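Local coordinates for protein farnesyl pyrophosphate synthetase (Staphylococcus aureus, PDB 5H9D) that probably builds heptaprenyl diphosphate by adding isopentenyl diphosphate units to an allylic diphosphate, with magnesium as cofactor, at residues S204-S216 against V225-I238. Residues are numbered along the deposited sequence; the frame is centred on the assembly and turned at random.
Sequences SFQIIDDVLDFTS and VGSDLLNGHITLPI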
# COMPACT_ATOMS: atom_id res chain seq x y z
N SER A 204 13.12 12.18 -8.01
CA SER A 204 13.74 12.02 -9.32
C SER A 204 13.22 10.77 -10.03
O SER A 204 12.94 10.77 -11.24
CB SER A 204 15.24 11.91 -9.16
OG SER A 204 15.77 11.18 -10.25
N PHE A 205 13.10 9.69 -9.25
CA PHE A 205 12.63 8.41 -9.71
C PHE A 205 11.35 8.58 -10.52
O PHE A 205 11.32 8.28 -11.72
CB PHE A 205 12.38 7.53 -8.48
CG PHE A 205 12.05 6.08 -8.81
CD1 PHE A 205 12.91 5.30 -9.57
CD2 PHE A 205 10.90 5.49 -8.31
CE1 PHE A 205 12.63 3.96 -9.81
CE2 PHE A 205 10.62 4.15 -8.55
CZ PHE A 205 11.48 3.39 -9.30
N GLN A 206 10.31 9.07 -9.85
CA GLN A 206 9.00 9.29 -10.44
C GLN A 206 9.01 10.25 -11.63
O GLN A 206 8.33 10.03 -12.62
CB GLN A 206 8.01 9.80 -9.38
CG GLN A 206 6.54 9.87 -9.85
CD GLN A 206 6.04 8.51 -10.39
OE1 GLN A 206 5.94 7.54 -9.63
NE2 GLN A 206 5.76 8.45 -11.70
N ILE A 207 9.77 11.33 -11.52
CA ILE A 207 9.80 12.27 -12.62
C ILE A 207 10.29 11.54 -13.86
O ILE A 207 9.82 11.78 -14.97
CB ILE A 207 10.67 13.49 -12.31
CG1 ILE A 207 10.03 14.31 -11.18
CG2 ILE A 207 10.82 14.33 -13.56
CD1 ILE A 207 10.76 15.55 -10.78
N ILE A 208 11.22 10.62 -13.67
CA ILE A 208 11.74 9.87 -14.80
C ILE A 208 10.67 8.99 -15.41
O ILE A 208 10.53 8.96 -16.63
CB ILE A 208 13.00 9.08 -14.40
CG1 ILE A 208 14.19 10.04 -14.46
CG2 ILE A 208 13.22 7.88 -15.31
CD1 ILE A 208 15.31 9.68 -13.51
N ASP A 209 9.90 8.27 -14.60
CA ASP A 209 8.80 7.46 -15.13
C ASP A 209 7.92 8.30 -16.08
O ASP A 209 7.62 7.90 -17.20
CB ASP A 209 7.88 6.97 -14.00
CG ASP A 209 8.36 5.70 -13.34
OD1 ASP A 209 9.54 5.63 -12.91
OD2 ASP A 209 7.54 4.77 -13.24
N ASP A 210 7.50 9.47 -15.61
CA ASP A 210 6.63 10.34 -16.38
C ASP A 210 7.23 10.79 -17.66
O ASP A 210 6.54 10.99 -18.65
CB ASP A 210 6.19 11.55 -15.56
CG ASP A 210 5.40 11.15 -14.33
OD1 ASP A 210 4.93 9.98 -14.25
OD2 ASP A 210 5.24 12.02 -13.44
N VAL A 211 8.53 10.96 -17.67
CA VAL A 211 9.15 11.36 -18.91
C VAL A 211 9.15 10.14 -19.83
O VAL A 211 8.79 10.26 -20.99
CB VAL A 211 10.58 11.89 -18.69
CG1 VAL A 211 11.20 12.25 -20.03
CG2 VAL A 211 10.55 13.10 -17.81
N LEU A 212 9.51 8.98 -19.30
CA LEU A 212 9.57 7.76 -20.10
C LEU A 212 8.22 7.25 -20.59
O LEU A 212 8.13 6.22 -21.23
CB LEU A 212 10.25 6.64 -19.32
CG LEU A 212 11.73 6.70 -18.96
CD1 LEU A 212 12.10 5.41 -18.22
CD2 LEU A 212 12.56 6.88 -20.20
N ASP A 213 7.16 7.97 -20.28
CA ASP A 213 5.86 7.51 -20.72
C ASP A 213 5.59 8.10 -22.10
O ASP A 213 4.67 7.67 -22.79
CB ASP A 213 4.79 7.94 -19.71
CG ASP A 213 3.65 6.93 -19.61
OD1 ASP A 213 2.71 7.00 -20.43
OD2 ASP A 213 3.73 6.05 -18.71
N PHE A 214 6.42 9.05 -22.51
CA PHE A 214 6.28 9.71 -23.80
C PHE A 214 7.46 9.37 -24.72
O PHE A 214 7.32 9.27 -25.94
CB PHE A 214 6.21 11.23 -23.61
CG PHE A 214 4.93 11.71 -23.00
CD1 PHE A 214 3.75 11.76 -23.74
CD2 PHE A 214 4.89 12.15 -21.67
CE1 PHE A 214 2.56 12.24 -23.19
CE2 PHE A 214 3.71 12.63 -21.12
CZ PHE A 214 2.54 12.67 -21.88
N THR A 215 8.63 9.17 -24.12
CA THR A 215 9.85 8.90 -24.86
C THR A 215 10.25 7.43 -25.10
O THR A 215 11.11 7.15 -25.95
CB THR A 215 11.02 9.62 -24.16
OG1 THR A 215 11.16 9.14 -22.81
CG2 THR A 215 10.77 11.12 -24.13
N SER A 216 9.63 6.50 -24.36
CA SER A 216 9.94 5.07 -24.46
C SER A 216 9.25 4.32 -25.61
O SER A 216 9.07 4.86 -26.70
CB SER A 216 9.59 4.40 -23.12
OG SER A 216 10.26 3.17 -22.92
N VAL A 225 1.66 4.34 -24.60
CA VAL A 225 2.56 5.47 -24.57
C VAL A 225 1.53 6.59 -24.43
O VAL A 225 0.43 6.51 -25.03
CB VAL A 225 3.36 5.57 -25.91
CG1 VAL A 225 2.39 5.68 -27.08
CG2 VAL A 225 4.32 6.74 -25.87
N GLY A 226 1.84 7.61 -23.65
CA GLY A 226 0.86 8.65 -23.42
C GLY A 226 -0.11 8.01 -22.44
O GLY A 226 -1.05 8.62 -21.95
N SER A 227 0.16 6.73 -22.18
CA SER A 227 -0.63 5.93 -21.26
C SER A 227 -1.18 6.76 -20.08
O SER A 227 -2.38 6.77 -19.81
CB SER A 227 0.25 4.78 -20.75
OG SER A 227 -0.48 3.88 -19.95
N ASP A 228 -0.29 7.47 -19.38
CA ASP A 228 -0.68 8.31 -18.25
C ASP A 228 -1.65 9.42 -18.63
O ASP A 228 -2.44 9.86 -17.81
CB ASP A 228 0.54 8.96 -17.60
CG ASP A 228 1.41 7.96 -16.89
OD1 ASP A 228 0.86 7.06 -16.23
OD2 ASP A 228 2.65 8.10 -16.98
N LEU A 229 -1.56 9.89 -19.87
CA LEU A 229 -2.43 10.96 -20.33
C LEU A 229 -3.76 10.35 -20.76
O LEU A 229 -4.82 10.97 -20.61
CB LEU A 229 -1.78 11.68 -21.49
CG LEU A 229 -2.53 12.89 -22.02
CD1 LEU A 229 -2.75 13.87 -20.88
CD2 LEU A 229 -1.75 13.53 -23.15
N LEU A 230 -3.71 9.12 -21.28
CA LEU A 230 -4.91 8.45 -21.72
C LEU A 230 -5.78 8.17 -20.51
O LEU A 230 -6.98 7.98 -20.63
CB LEU A 230 -4.55 7.15 -22.44
CG LEU A 230 -3.85 7.46 -23.77
CD1 LEU A 230 -2.96 6.32 -24.24
CD2 LEU A 230 -4.91 7.76 -24.79
N ASN A 231 -5.16 8.16 -19.33
CA ASN A 231 -5.90 7.93 -18.10
C ASN A 231 -6.13 9.23 -17.37
O ASN A 231 -6.56 9.24 -16.22
CB ASN A 231 -5.14 6.98 -17.18
CG ASN A 231 -5.25 5.55 -17.61
OD1 ASN A 231 -5.24 5.25 -18.81
ND2 ASN A 231 -5.34 4.63 -16.63
N GLY A 232 -5.81 10.34 -18.03
CA GLY A 232 -6.02 11.64 -17.42
C GLY A 232 -4.95 12.22 -16.51
O GLY A 232 -5.12 13.35 -16.06
N HIS A 233 -3.88 11.47 -16.22
CA HIS A 233 -2.78 11.93 -15.35
C HIS A 233 -1.92 12.99 -16.02
O HIS A 233 -1.15 12.68 -16.94
CB HIS A 233 -1.88 10.77 -14.97
CG HIS A 233 -2.60 9.65 -14.31
ND1 HIS A 233 -3.13 9.75 -13.04
CD2 HIS A 233 -2.92 8.41 -14.75
CE1 HIS A 233 -3.73 8.62 -12.72
NE2 HIS A 233 -3.62 7.79 -13.75
N ILE A 234 -2.05 14.22 -15.54
CA ILE A 234 -1.31 15.36 -16.05
C ILE A 234 0.02 15.46 -15.29
O ILE A 234 0.08 16.03 -14.22
CB ILE A 234 -2.11 16.62 -15.83
CG1 ILE A 234 -3.55 16.39 -16.29
CG2 ILE A 234 -1.47 17.76 -16.55
CD1 ILE A 234 -3.69 15.95 -17.72
N THR A 235 1.08 14.91 -15.88
CA THR A 235 2.37 14.85 -15.25
C THR A 235 3.31 15.99 -15.64
O THR A 235 3.02 16.74 -16.56
CB THR A 235 3.00 13.49 -15.53
OG1 THR A 235 3.26 13.37 -16.93
CG2 THR A 235 2.01 12.36 -15.13
N LEU A 236 4.44 16.10 -14.93
CA LEU A 236 5.38 17.19 -15.16
C LEU A 236 5.60 17.62 -16.62
O LEU A 236 5.46 18.80 -16.95
CB LEU A 236 6.73 16.89 -14.48
CG LEU A 236 7.69 18.08 -14.42
CD1 LEU A 236 6.96 19.20 -13.74
CD2 LEU A 236 8.98 17.78 -13.69
N PRO A 237 5.93 16.68 -17.52
CA PRO A 237 6.14 17.10 -18.91
C PRO A 237 4.96 17.95 -19.41
O PRO A 237 5.13 19.06 -19.92
CB PRO A 237 6.23 15.79 -19.67
CG PRO A 237 6.73 14.84 -18.63
CD PRO A 237 5.98 15.22 -17.41
N ILE A 238 3.75 17.42 -19.21
CA ILE A 238 2.54 18.08 -19.65
C ILE A 238 2.20 19.39 -18.96
O ILE A 238 1.52 20.22 -19.54
CB ILE A 238 1.35 17.11 -19.56
CG1 ILE A 238 1.76 15.77 -20.20
CG2 ILE A 238 0.17 17.69 -20.32
CD1 ILE A 238 0.67 14.73 -20.26
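Phe214 overlaps Ile238 with the far rim of its ring: CD1 of the isoleucine lies near the ring plane at the edge, and Ile238 CG1 is 3.6 Å from Phe214 CZ. The bond to Phe214 CB starts out away from 225-238, but CG lies anti to the carbonyl carbon (chi1 -71°), which swings the ring back between Gly226 and Pro237. Ile268 and Ile271 of helix 261-272 also touch it. Toward the N-terminal end of 204-216, Ile207 CG2 meets Leu236 CD2 at 3.9 Å.

Two hydrogen bonds join Asp213 to the turn at 226-228. Gly226 N reaches Asp213 O at 3.0 Å, nearly straight (166°), and Asp228 N reaches Asp213 OD1 at 3.2 Å from above the carboxylate plane. The Asp210 carboxylate crosses Thr235 at a slant, Asp210 OD2 3.4 Å from Thr235 CB; this oxygen is also hydrogen-bonded to Tyr161 OH of helix 158-183, while Gln206 NE2 gives OD1 a weak bond. Asp210 OD1 and Asp228 OD2 stand 4.0 Å apart, their carboxylate planes turned 79°.

Asp209, Asp210 and Asp213 form the DDxxD sequence of the second aspartate-rich motif of prenyl synthases. The contact pairs apolar packing with an acidic cluster, consistent with the magnesium-binding role of that motif in relatives.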